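Local coordinates for protein D-psicose 3-epimerase (PDB 2HK0) that interconverts D-fructose and D-psicose by epimerisation at C3, a reaction in which a bound metal ion plays a pivotal part, at residues 144-149 / 186-191; 236-241 / 301-306; 66-71 / 116-121; 223-228 / 250-255. One frame throughout, in Å; residues are numbered along the deposited sequence.

Contact 1: residues 144-149 / 186-191; sequences GDYARG and GVAFVK
Y146 and F189 reach each other because both hold CG anti to the backbone N across the CA-CB bond (chi1 174° for Y146, and nearly the same for F189). In each case the ring is thrown out beside the residue's own carbonyl carbon and into the gap between the two helices. The side chains slide past one another in opposite directions and finish as an offset T-shaped stack: the edge of F189 is turned toward the face of Y146, with the planes at 86° and the centroids 5.6 Å apart. The closest ring atoms are Y146 CE1 and F189 CD2, at 3.6 Å. Further out, the phenol oxygen of Y146 passes the other helix's backbone, with OH 3.4 Å from F189 CA, and ends in a hydrogen bond to D192 OD2 one residue beyond the segment, which fixes the polar tip while the ring does the packing. At the far end of F189, CZ is 3.6 Å from G149 C; with no side chain at G149, the ring can come up close to the backbone. The axes of the two segments approach to 10.9 Å at 44°. These are successive outer helices of the barrel, 142-162 and 183-193. F189 also packs on V150 and I153 of the former, while V187 and V190 turn inward onto V200 of strand 198-203.

Contact 2: residues 236-241 / 301-306; sequences RVPGKG and AFSRFV
G239 sets its CA over the centre of one face of the F302 ring, and this is the tight half of the contact. The CA lies 3.5 Å from the ring centroid and only 10° off the ring normal, a CH-pi contact. The opposite face carries V306 CG2, set toward the rim, and W245 meets the ring edge-to-face, so F302 is gripped from several directions. G239 can come this close because it has no side chain; its positive phi of 105° suits the turn, which K240 N closes on V237 O at 3.2 Å. The P238 half is looser: P238 CB stands 3.8 Å from S303 OG, whose hydroxyl is engaged with A299 O in its own helix. P238 O is buried near F302 CD2 (3.9 Å) without a polar partner. On the side turned from F302 the turn carries K240, only partly exposed. V306 of a second subunit packs on F302 and D212 of a third takes a salt bridge from R236, placing the contact at interfaces of the assembly. In fold terms, a type II turn with glycine at its third position, in the long loop after strand 225-230 of the TIM barrel, rests on the C-terminal helix 289-307.

Contact 3: residues 66-71 / 116-121; sequences AELATI and VAKLDI
L119 CD2 comes to 3.2 Å from the carbonyl oxygen L68 O, and the flat groups of this contact are backbone carbonyls. In the second segment, the carbonyl of V116 is approached from opposite faces of its plane by two N-H groups, those of L119 and I121. The methyl L119 CD2 is the centre of the contact. The L119 side chain crosses that of L68 at about a right angle, which puts CD2 3.8 Å from L68 CD2, and the same methyl reaches I71 CG2 at 3.7 Å, so it fills the groove between these two residues one helical turn apart. In I71, CG2 is the branch held opposite the backbone N, which leaves it beside the carbonyl carbon and facing L119. On the outer side K118 lies extended across L68, its aliphatic CD 3.5 Å from L68 CD1, and carries its amino group on to D65 in a salt bridge and to N115 in a hydrogen bond. I60 packs on both leucines, and Y63 on L68 and I71, closing the apolar patch. What presents L119 is a Schellman motif: D120, with phi at 60°, is the C-prime residue, D120 N bonds to A117 O at 2.9 Å, and I121 N to V116 O at 3.3 Å. It ends helix 99-118 and turns the chain toward strand 123-126, an alpha-to-beta connection of the TIM barrel.

Contact 4: residues 223-228 / 250-255; sequences PLLGHF and LALRDI
L252, on the last turn of helix 245-254, and I255, the first residue past it, both meet L225; the shortest backbone bond of that turn is D254 N to L250 O, 2.8 Å. I255 N still bonds to A251 O at 3.0 Å, although I255 itself has left helical angles. The contact between the segments is entirely apolar. The methyl L225 CD1 is its meeting point: it lies 3.8 Å from I255 CD1, whose side chain comes across that of L225 at nearly a right angle, and 4.0 Å from L252 CD2. I255 turns CG1 between its backbone N and carbonyl carbon (chi1 67°), and from there the extended branch brings CD1 to L225. Further along the strand, at F228, L252 CD2 stands over the centre of one face of the ring, 4.3 Å above its plane, while the sister methyl, L252 CD1, approaches F228 CE2 at 4.0 Å. L252 thus spans both strand residues, CD2 serving L225 and the F228 face together. I218 of helix 214-221 touches both L252 and I255, and T204 and M207 of helix 204-210 pack on F228. Within the beta-alpha-beta unit, helix 245-254 lies on the outside of strand 225-230, which is hydrogen-bonded to strand 198-203 through V200 and to strand 260-263 through I262.

Overall arrangement
All four contacts belong to one eight-stranded TIM barrel and join its outer helices to one another, to a strand or to a loop. Contact 3 closes first along the chain, then contact 1; the segments of contacts 4 and 2 follow and alternate, so the chain from 223 to 306 is interlaced. Their centres are 17 Å apart, and V306 O probably accepts a hydrogen bond from R253 NH1 at 3.0 Å. Contact 1 touches contact 4 where V187 and V190 pack on L224. Contacts 1 and 2 lie on opposite sides of the chain's centre, 32 Å between centres. Contact 3 touches none of the others, its centre lying 28 to 31 Å from theirs.

Contact 1: residues 144-149 / 186-191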
loop_
_atom_site.group_PDB
_atom_site.type_symbol
_atom_site.label_atom_id
_atom_site.label_comp_id
_atom_site.label_asym_id
_atom_site.label_seq_id
_atom_site.Cartn_x
_atom_site.Cartn_y
_atom_site.Cartn_z
ATOM N N GLY A 144 19.176 32.002 -4.742
ATOM C CA GLY A 144 20.606 32.242 -4.712
ATOM C C GLY A 144 21.413 30.974 -4.488
ATOM O O GLY A 144 22.384 30.711 -5.203
ATOM N N ASP A 145 21.032 30.174 -3.498
ATOM C CA ASP A 145 21.764 28.942 -3.227
ATOM C C ASP A 145 21.676 27.978 -4.415
ATOM O O ASP A 145 22.621 27.235 -4.701
ATOM C CB ASP A 145 21.231 28.265 -1.962
ATOM C CG ASP A 145 21.495 29.082 -0.715
ATOM O OD1 ASP A 145 22.429 29.918 -0.743
ATOM O OD2 ASP A 145 20.779 28.878 0.298
ATOM N N TYR A 146 20.546 27.995 -5.107
ATOM C CA TYR A 146 20.371 27.130 -6.273
ATOM C C TYR A 146 21.365 27.545 -7.366
ATOM O O TYR A 146 22.157 26.731 -7.865
ATOM C CB TYR A 146 18.955 27.268 -6.817
ATOM C CG TYR A 146 18.736 26.511 -8.103
ATOM C CD1 TYR A 146 18.342 25.174 -8.082
ATOM C CD2 TYR A 146 18.956 27.117 -9.341
ATOM C CE1 TYR A 146 18.176 24.453 -9.259
ATOM C CE2 TYR A 146 18.796 26.405 -10.527
ATOM C CZ TYR A 146 18.405 25.073 -10.474
ATOM O OH TYR A 146 18.255 24.341 -11.626
ATOM N N ALA A 147 21.309 28.826 -7.732
ATOM C CA ALA A 147 22.181 29.365 -8.768
ATOM C C ALA A 147 23.666 29.161 -8.455
ATOM O O ALA A 147 24.438 28.751 -9.328
ATOM C CB ALA A 147 21.876 30.863 -8.987
ATOM N N ARG A 148 24.076 29.435 -7.221
ATOM C CA ARG A 148 25.476 29.253 -6.865
ATOM C C ARG A 148 25.834 27.767 -6.819
ATOM O O ARG A 148 26.958 27.382 -7.155
ATOM C CB ARG A 148 25.789 29.916 -5.515
ATOM C CG ARG A 148 25.738 31.457 -5.565
ATOM C CD ARG A 148 26.144 32.093 -4.232
ATOM N NE ARG A 148 25.036 32.831 -3.630
ATOM C CZ ARG A 148 24.121 32.287 -2.842
ATOM N NH1 ARG A 148 24.187 31.005 -2.552
ATOM N NH2 ARG A 148 23.127 33.012 -2.367
ATOM N N GLY A 149 24.883 26.929 -6.415
ATOM C CA GLY A 149 25.154 25.498 -6.356
ATOM C C GLY A 149 25.409 24.916 -7.744
ATOM O O GLY A 149 26.322 24.104 -7.942
ATOM N N GLY A 186 15.607 17.832 -8.504
ATOM C CA GLY A 186 16.951 17.295 -8.646
ATOM C C GLY A 186 17.324 17.204 -10.114
ATOM O O GLY A 186 18.419 17.593 -10.519
ATOM N N VAL A 187 16.410 16.690 -10.922
ATOM C CA VAL A 187 16.656 16.590 -12.354
ATOM C C VAL A 187 16.853 17.976 -13.000
ATOM O O VAL A 187 17.716 18.139 -13.859
ATOM C CB VAL A 187 15.499 15.858 -13.047
ATOM C CG1 VAL A 187 15.568 16.071 -14.569
ATOM C CG2 VAL A 187 15.572 14.351 -12.721
ATOM N N ALA A 188 16.083 18.976 -12.574
ATOM C CA ALA A 188 16.215 20.313 -13.166
ATOM C C ALA A 188 17.602 20.853 -12.849
ATOM O O ALA A 188 18.272 21.420 -13.705
ATOM C CB ALA A 188 15.140 21.260 -12.624
ATOM N N PHE A 189 18.033 20.655 -11.611
ATOM C CA PHE A 189 19.340 21.123 -11.185
ATOM C C PHE A 189 20.450 20.472 -12.021
ATOM O O PHE A 189 21.358 21.151 -12.490
ATOM C CB PHE A 189 19.542 20.803 -9.698
ATOM C CG PHE A 189 20.889 21.194 -9.167
ATOM C CD1 PHE A 189 21.986 20.344 -9.308
ATOM C CD2 PHE A 189 21.059 22.405 -8.509
ATOM C CE1 PHE A 189 23.238 20.705 -8.793
ATOM C CE2 PHE A 189 22.313 22.782 -7.987
ATOM C CZ PHE A 189 23.399 21.936 -8.127
ATOM N N VAL A 190 20.376 19.152 -12.179
ATOM C CA VAL A 190 21.360 18.410 -12.947
ATOM C C VAL A 190 21.392 18.868 -14.421
ATOM O O VAL A 190 22.473 19.021 -15.011
ATOM C CB VAL A 190 21.082 16.888 -12.819
ATOM C CG1 VAL A 190 21.879 16.086 -13.855
ATOM C CG2 VAL A 190 21.479 16.438 -11.414
ATOM N N LYS A 191 20.225 19.104 -15.011
ATOM C CA LYS A 191 20.188 19.563 -16.404
ATOM C C LYS A 191 20.852 20.936 -16.527
ATOM O O LYS A 191 21.539 21.213 -17.504
ATOM C CB LYS A 191 18.748 19.615 -16.906
ATOM C CG LYS A 191 18.185 18.238 -17.228
ATOM C CD LYS A 191 16.729 18.319 -17.657
ATOM C CE LYS A 191 16.196 16.961 -18.090
ATOM N NZ LYS A 191 14.763 17.084 -18.527
#

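Contact 2: residues 236-241 / 301-306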
loop_
_atom_site.group_PDB
_atom_site.type_symbol
_atom_site.label_atom_id
_atom_site.label_comp_id
_atom_site.label_asym_id
_atom_site.label_seq_id
_atom_site.Cartn_x
_atom_site.Cartn_y
_atom_site.Cartn_z
ATOM N N ARG A 236 15.102 2.104 9.708
ATOM C CA ARG A 236 15.478 0.731 10.023
ATOM C C ARG A 236 15.945 0.124 8.695
ATOM O O ARG A 236 15.750 0.722 7.631
ATOM C CB ARG A 236 14.276 -0.051 10.550
ATOM C CG ARG A 236 13.850 0.344 11.973
ATOM C CD ARG A 236 12.545 -0.357 12.314
ATOM N NE ARG A 236 11.487 0.221 11.506
ATOM C CZ ARG A 236 10.315 -0.352 11.267
ATOM N NH1 ARG A 236 10.035 -1.551 11.778
ATOM N NH2 ARG A 236 9.425 0.287 10.516
ATOM N N VAL A 237 16.555 -1.052 8.752
ATOM C CA VAL A 237 17.032 -1.694 7.545
ATOM C C VAL A 237 15.858 -2.066 6.653
ATOM O O VAL A 237 14.756 -2.341 7.124
ATOM C CB VAL A 237 17.844 -2.967 7.860
ATOM C CG1 VAL A 237 18.986 -2.639 8.823
ATOM C CG2 VAL A 237 16.939 -4.021 8.446
ATOM N N PRO A 238 16.081 -2.053 5.336
ATOM C CA PRO A 238 15.038 -2.392 4.369
ATOM C C PRO A 238 14.403 -3.755 4.652
ATOM O O PRO A 238 15.098 -4.738 4.915
ATOM C CB PRO A 238 15.785 -2.368 3.047
ATOM C CG PRO A 238 16.822 -1.271 3.276
ATOM C CD PRO A 238 17.323 -1.633 4.662
ATOM N N GLY A 239 13.078 -3.800 4.601
ATOM C CA GLY A 239 12.373 -5.043 4.851
ATOM C C GLY A 239 11.706 -5.094 6.218
ATOM O O GLY A 239 10.824 -5.938 6.448
ATOM N N LYS A 240 12.118 -4.215 7.133
ATOM C CA LYS A 240 11.534 -4.188 8.477
ATOM C C LYS A 240 10.223 -3.389 8.487
ATOM O O LYS A 240 9.427 -3.492 9.434
ATOM C CB LYS A 240 12.493 -3.507 9.462
ATOM C CG LYS A 240 13.819 -4.227 9.718
ATOM C CD LYS A 240 13.630 -5.369 10.711
ATOM C CE LYS A 240 14.970 -5.850 11.279
ATOM N NZ LYS A 240 14.727 -6.963 12.241
ATOM N N GLY A 241 9.995 -2.600 7.435
ATOM C CA GLY A 241 8.823 -1.749 7.429
ATOM C C GLY A 241 7.863 -1.733 6.264
ATOM O O GLY A 241 7.823 -2.648 5.451
ATOM N N ALA A 301 19.521 -9.735 1.568
ATOM C CA ALA A 301 18.802 -10.790 0.836
ATOM C C ALA A 301 17.433 -10.282 0.373
ATOM O O ALA A 301 17.012 -10.526 -0.760
ATOM C CB ALA A 301 18.626 -12.040 1.735
ATOM N N PHE A 302 16.740 -9.586 1.268
ATOM C CA PHE A 302 15.430 -9.012 0.969
ATOM C C PHE A 302 15.586 -8.058 -0.217
ATOM O O PHE A 302 14.823 -8.104 -1.180
ATOM C CB PHE A 302 14.922 -8.241 2.205
ATOM C CG PHE A 302 13.660 -7.451 1.974
ATOM C CD1 PHE A 302 12.408 -8.016 2.213
ATOM C CD2 PHE A 302 13.721 -6.138 1.515
ATOM C CE1 PHE A 302 11.237 -7.277 2.000
ATOM C CE2 PHE A 302 12.570 -5.397 1.299
ATOM C CZ PHE A 302 11.320 -5.965 1.543
ATOM N N SER A 303 16.589 -7.191 -0.155
ATOM C CA SER A 303 16.784 -6.207 -1.216
ATOM C C SER A 303 17.114 -6.813 -2.560
ATOM O O SER A 303 16.636 -6.352 -3.586
ATOM C CB SER A 303 17.858 -5.201 -0.814
ATOM O OG SER A 303 17.443 -4.493 0.337
ATOM N N ARG A 304 17.932 -7.853 -2.564
ATOM C CA ARG A 304 18.276 -8.480 -3.830
ATOM C C ARG A 304 17.058 -9.171 -4.440
ATOM O O ARG A 304 16.859 -9.127 -5.658
ATOM C CB ARG A 304 19.404 -9.491 -3.624
ATOM C CG ARG A 304 20.750 -8.826 -3.442
ATOM C CD ARG A 304 21.869 -9.814 -3.115
ATOM N NE ARG A 304 23.174 -9.176 -3.283
ATOM C CZ ARG A 304 24.279 -9.526 -2.634
ATOM N NH1 ARG A 304 24.253 -10.520 -1.753
ATOM N NH2 ARG A 304 25.420 -8.877 -2.868
ATOM N N PHE A 305 16.238 -9.783 -3.584
ATOM C CA PHE A 305 15.052 -10.528 -4.028
ATOM C C PHE A 305 13.900 -9.640 -4.511
ATOM O O PHE A 305 13.276 -9.929 -5.525
ATOM C CB PHE A 305 14.578 -11.465 -2.892
ATOM C CG PHE A 305 13.439 -12.398 -3.280
ATOM C CD1 PHE A 305 13.513 -13.177 -4.433
ATOM C CD2 PHE A 305 12.302 -12.506 -2.471
ATOM C CE1 PHE A 305 12.468 -14.059 -4.775
ATOM C CE2 PHE A 305 11.250 -13.383 -2.800
ATOM C CZ PHE A 305 11.331 -14.159 -3.944
ATOM N N VAL A 306 13.633 -8.552 -3.800
ATOM C CA VAL A 306 12.553 -7.648 -4.156
ATOM C C VAL A 306 12.997 -6.532 -5.118
ATOM O O VAL A 306 12.228 -6.093 -5.966
ATOM C CB VAL A 306 11.955 -7.009 -2.868
ATOM C CG1 VAL A 306 10.904 -5.948 -3.202
ATOM C CG2 VAL A 306 11.356 -8.093 -2.010
#

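Contact 3: residues 66-71 / 116-121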
loop_
_atom_site.group_PDB
_atom_site.type_symbol
_atom_site.label_atom_id
_atom_site.label_comp_id
_atom_site.label_asym_id
_atom_site.label_seq_id
_atom_site.Cartn_x
_atom_site.Cartn_y
_atom_site.Cartn_z
ATOM N N ALA A 66 50.105 5.909 1.813
ATOM C CA ALA A 66 50.452 4.513 2.075
ATOM C C ALA A 66 49.257 3.775 2.674
ATOM O O ALA A 66 49.007 2.604 2.374
ATOM C CB ALA A 66 51.639 4.443 3.025
ATOM N N GLU A 67 48.527 4.472 3.538
ATOM C CA GLU A 67 47.354 3.905 4.177
ATOM C C GLU A 67 46.234 3.710 3.157
ATOM O O GLU A 67 45.557 2.679 3.159
ATOM C CB GLU A 67 46.906 4.822 5.302
ATOM C CG GLU A 67 47.935 4.910 6.405
ATOM C CD GLU A 67 47.587 5.973 7.413
ATOM O OE1 GLU A 67 47.379 7.131 6.994
ATOM O OE2 GLU A 67 47.522 5.649 8.619
ATOM N N LEU A 68 46.052 4.696 2.282
ATOM C CA LEU A 68 45.031 4.599 1.248
ATOM C C LEU A 68 45.298 3.344 0.430
ATOM O O LEU A 68 44.391 2.557 0.179
ATOM C CB LEU A 68 45.064 5.825 0.341
ATOM C CG LEU A 68 44.639 7.122 1.018
ATOM C CD1 LEU A 68 44.750 8.286 0.042
ATOM C CD2 LEU A 68 43.221 6.977 1.517
ATOM N N ALA A 69 46.551 3.156 0.032
ATOM C CA ALA A 69 46.946 1.985 -0.744
ATOM C C ALA A 69 46.588 0.692 -0.010
ATOM O O ALA A 69 46.114 -0.266 -0.612
ATOM C CB ALA A 69 48.446 2.024 -1.018
ATOM N N THR A 70 46.819 0.666 1.294
ATOM C CA THR A 70 46.513 -0.525 2.082
ATOM C C THR A 70 45.009 -0.793 2.086
ATOM O O THR A 70 44.565 -1.936 2.011
ATOM C CB THR A 70 46.998 -0.354 3.538
ATOM O OG1 THR A 70 48.418 -0.152 3.535
ATOM C CG2 THR A 70 46.650 -1.592 4.379
ATOM N N ILE A 71 44.237 0.282 2.191
ATOM C CA ILE A 71 42.784 0.197 2.193
ATOM C C ILE A 71 42.298 -0.308 0.829
ATOM O O ILE A 71 41.454 -1.205 0.757
ATOM C CB ILE A 71 42.175 1.585 2.500
ATOM C CG1 ILE A 71 42.408 1.913 3.979
ATOM C CG2 ILE A 71 40.693 1.619 2.126
ATOM C CD1 ILE A 71 42.071 3.328 4.358
ATOM N N VAL A 116 39.907 10.255 -3.209
ATOM C CA VAL A 116 38.863 9.279 -3.513
ATOM C C VAL A 116 39.297 8.367 -4.666
ATOM O O VAL A 116 39.059 7.151 -4.647
ATOM C CB VAL A 116 37.563 10.038 -3.872
ATOM C CG1 VAL A 116 36.719 9.240 -4.817
ATOM C CG2 VAL A 116 36.798 10.382 -2.572
ATOM N N ALA A 117 39.947 8.952 -5.667
ATOM C CA ALA A 117 40.410 8.176 -6.812
ATOM C C ALA A 117 41.505 7.193 -6.396
ATOM O O ALA A 117 41.633 6.111 -6.986
ATOM C CB ALA A 117 40.915 9.114 -7.911
ATOM N N LYS A 118 42.290 7.562 -5.379
ATOM C CA LYS A 118 43.356 6.697 -4.879
ATOM C C LYS A 118 42.779 5.417 -4.283
ATOM O O LYS A 118 43.499 4.430 -4.104
ATOM C CB LYS A 118 44.192 7.413 -3.811
ATOM C CG LYS A 118 45.014 8.582 -4.326
ATOM C CD LYS A 118 45.672 9.352 -3.168
ATOM C CE LYS A 118 46.373 10.612 -3.673
ATOM N NZ LYS A 118 46.900 11.467 -2.569
ATOM N N LEU A 119 41.490 5.433 -3.953
ATOM C CA LEU A 119 40.843 4.251 -3.396
ATOM C C LEU A 119 40.017 3.533 -4.459
ATOM O O LEU A 119 39.241 2.621 -4.152
ATOM C CB LEU A 119 39.940 4.626 -2.211
ATOM C CG LEU A 119 40.627 5.132 -0.936
ATOM C CD1 LEU A 119 39.576 5.398 0.115
ATOM C CD2 LEU A 119 41.645 4.106 -0.424
ATOM N N ASP A 120 40.174 3.953 -5.713
ATOM C CA ASP A 120 39.439 3.350 -6.819
ATOM C C ASP A 120 37.923 3.495 -6.620
ATOM O O ASP A 120 37.151 2.574 -6.891
ATOM C CB ASP A 120 39.825 1.869 -6.966
ATOM C CG ASP A 120 39.466 1.300 -8.338
ATOM O OD1 ASP A 120 39.416 2.088 -9.305
ATOM O OD2 ASP A 120 39.246 0.073 -8.452
ATOM N N ILE A 121 37.516 4.662 -6.128
ATOM C CA ILE A 121 36.113 4.993 -5.908
ATOM C C ILE A 121 35.656 5.827 -7.114
ATOM O O ILE A 121 36.310 6.812 -7.480
ATOM C CB ILE A 121 35.949 5.837 -4.620
ATOM C CG1 ILE A 121 36.197 4.954 -3.387
ATOM C CG2 ILE A 121 34.568 6.482 -4.577
ATOM C CD1 ILE A 121 36.256 5.734 -2.101
#

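Contact 4: residues 223-228 / 250-255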
loop_
_atom_site.group_PDB
_atom_site.type_symbol
_atom_site.label_atom_id
_atom_site.label_comp_id
_atom_site.label_asym_id
_atom_site.label_seq_id
_atom_site.Cartn_x
_atom_site.Cartn_y
_atom_site.Cartn_z
ATOM N N PRO A 223 17.159 8.205 -16.648
ATOM C CA PRO A 223 18.563 8.035 -17.032
ATOM C C PRO A 223 19.547 8.810 -16.158
ATOM O O PRO A 223 20.730 8.486 -16.139
ATOM C CB PRO A 223 18.579 8.513 -18.490
ATOM C CG PRO A 223 17.154 8.253 -18.951
ATOM C CD PRO A 223 16.378 8.769 -17.768
ATOM N N LEU A 224 19.070 9.827 -15.448
ATOM C CA LEU A 224 19.946 10.626 -14.581
ATOM C C LEU A 224 20.145 10.058 -13.167
ATOM O O LEU A 224 20.910 10.627 -12.375
ATOM C CB LEU A 224 19.427 12.065 -14.465
ATOM C CG LEU A 224 19.495 12.875 -15.771
ATOM C CD1 LEU A 224 18.925 14.279 -15.552
ATOM C CD2 LEU A 224 20.945 12.938 -16.255
ATOM N N LEU A 225 19.473 8.952 -12.843
ATOM C CA LEU A 225 19.616 8.371 -11.506
ATOM C C LEU A 225 20.991 7.724 -11.465
ATOM O O LEU A 225 21.228 6.735 -12.165
ATOM C CB LEU A 225 18.550 7.296 -11.249
ATOM C CG LEU A 225 17.927 7.131 -9.844
ATOM C CD1 LEU A 225 17.738 5.660 -9.550
ATOM C CD2 LEU A 225 18.712 7.784 -8.783
ATOM N N GLY A 226 21.885 8.265 -10.642
ATOM C CA GLY A 226 23.226 7.710 -10.560
ATOM C C GLY A 226 23.573 6.972 -9.279
ATOM O O GLY A 226 24.550 6.227 -9.248
ATOM N N HIS A 227 22.777 7.166 -8.228
ATOM C CA HIS A 227 23.024 6.525 -6.934
ATOM C C HIS A 227 21.682 6.453 -6.183
ATOM O O HIS A 227 20.789 7.272 -6.417
ATOM C CB HIS A 227 24.054 7.350 -6.152
ATOM C CG HIS A 227 24.821 6.566 -5.134
ATOM N ND1 HIS A 227 25.320 5.303 -5.385
ATOM C CD2 HIS A 227 25.207 6.880 -3.873
ATOM C CE1 HIS A 227 25.979 4.873 -4.324
ATOM N NE2 HIS A 227 25.926 5.811 -3.390
ATOM N N PHE A 228 21.538 5.481 -5.287
ATOM C CA PHE A 228 20.275 5.271 -4.576
ATOM C C PHE A 228 20.507 4.795 -3.140
ATOM O O PHE A 228 21.306 3.885 -2.896
ATOM C CB PHE A 228 19.466 4.210 -5.343
ATOM C CG PHE A 228 17.998 4.135 -4.975
ATOM C CD1 PHE A 228 17.137 5.187 -5.253
ATOM C CD2 PHE A 228 17.464 2.963 -4.436
ATOM C CE1 PHE A 228 15.760 5.080 -5.008
ATOM C CE2 PHE A 228 16.087 2.836 -4.183
ATOM C CZ PHE A 228 15.234 3.893 -4.470
ATOM N N LEU A 250 10.085 -2.232 -9.144
ATOM C CA LEU A 250 9.556 -2.123 -10.504
ATOM C C LEU A 250 10.055 -0.858 -11.202
ATOM O O LEU A 250 10.434 -0.899 -12.373
ATOM C CB LEU A 250 8.022 -2.116 -10.473
ATOM C CG LEU A 250 7.220 -3.376 -10.835
ATOM C CD1 LEU A 250 8.063 -4.620 -10.729
ATOM C CD2 LEU A 250 6.002 -3.464 -9.921
ATOM N N ALA A 251 10.041 0.266 -10.487
ATOM C CA ALA A 251 10.487 1.523 -11.061
ATOM C C ALA A 251 11.981 1.457 -11.418
ATOM O O ALA A 251 12.377 1.884 -12.505
ATOM C CB ALA A 251 10.216 2.672 -10.091
ATOM N N LEU A 252 12.803 0.922 -10.516
ATOM C CA LEU A 252 14.237 0.806 -10.791
ATOM C C LEU A 252 14.430 -0.043 -12.060
ATOM O O LEU A 252 15.246 0.289 -12.917
ATOM C CB LEU A 252 14.976 0.182 -9.586
ATOM C CG LEU A 252 15.017 1.059 -8.321
ATOM C CD1 LEU A 252 15.731 0.306 -7.199
ATOM C CD2 LEU A 252 15.740 2.381 -8.605
ATOM N N ARG A 253 13.666 -1.126 -12.189
ATOM C CA ARG A 253 13.772 -1.949 -13.390
ATOM C C ARG A 253 13.240 -1.200 -14.624
ATOM O O ARG A 253 13.814 -1.308 -15.706
ATOM C CB ARG A 253 13.037 -3.281 -13.208
ATOM C CG ARG A 253 13.975 -4.435 -12.820
ATOM C CD ARG A 253 13.800 -4.919 -11.377
ATOM N NE ARG A 253 12.542 -5.644 -11.200
ATOM C CZ ARG A 253 11.964 -5.867 -10.024
ATOM N NH1 ARG A 253 12.527 -5.427 -8.905
ATOM N NH2 ARG A 253 10.810 -6.518 -9.968
ATOM N N ASP A 254 12.166 -0.426 -14.460
ATOM C CA ASP A 254 11.604 0.355 -15.571
ATOM C C ASP A 254 12.690 1.246 -16.174
ATOM O O ASP A 254 12.758 1.414 -17.390
ATOM C CB ASP A 254 10.472 1.289 -15.116
ATOM C CG ASP A 254 9.127 0.591 -14.964
ATOM O OD1 ASP A 254 8.934 -0.494 -15.560
ATOM O OD2 ASP A 254 8.249 1.156 -14.252
ATOM N N ILE A 255 13.533 1.836 -15.326
ATOM C CA ILE A 255 14.578 2.712 -15.846
ATOM C C ILE A 255 15.901 1.999 -16.104
ATOM O O ILE A 255 16.928 2.649 -16.355
ATOM C CB ILE A 255 14.825 3.918 -14.904
ATOM C CG1 ILE A 255 15.418 3.454 -13.574
ATOM C CG2 ILE A 255 13.521 4.650 -14.661
ATOM C CD1 ILE A 255 15.897 4.626 -12.686
#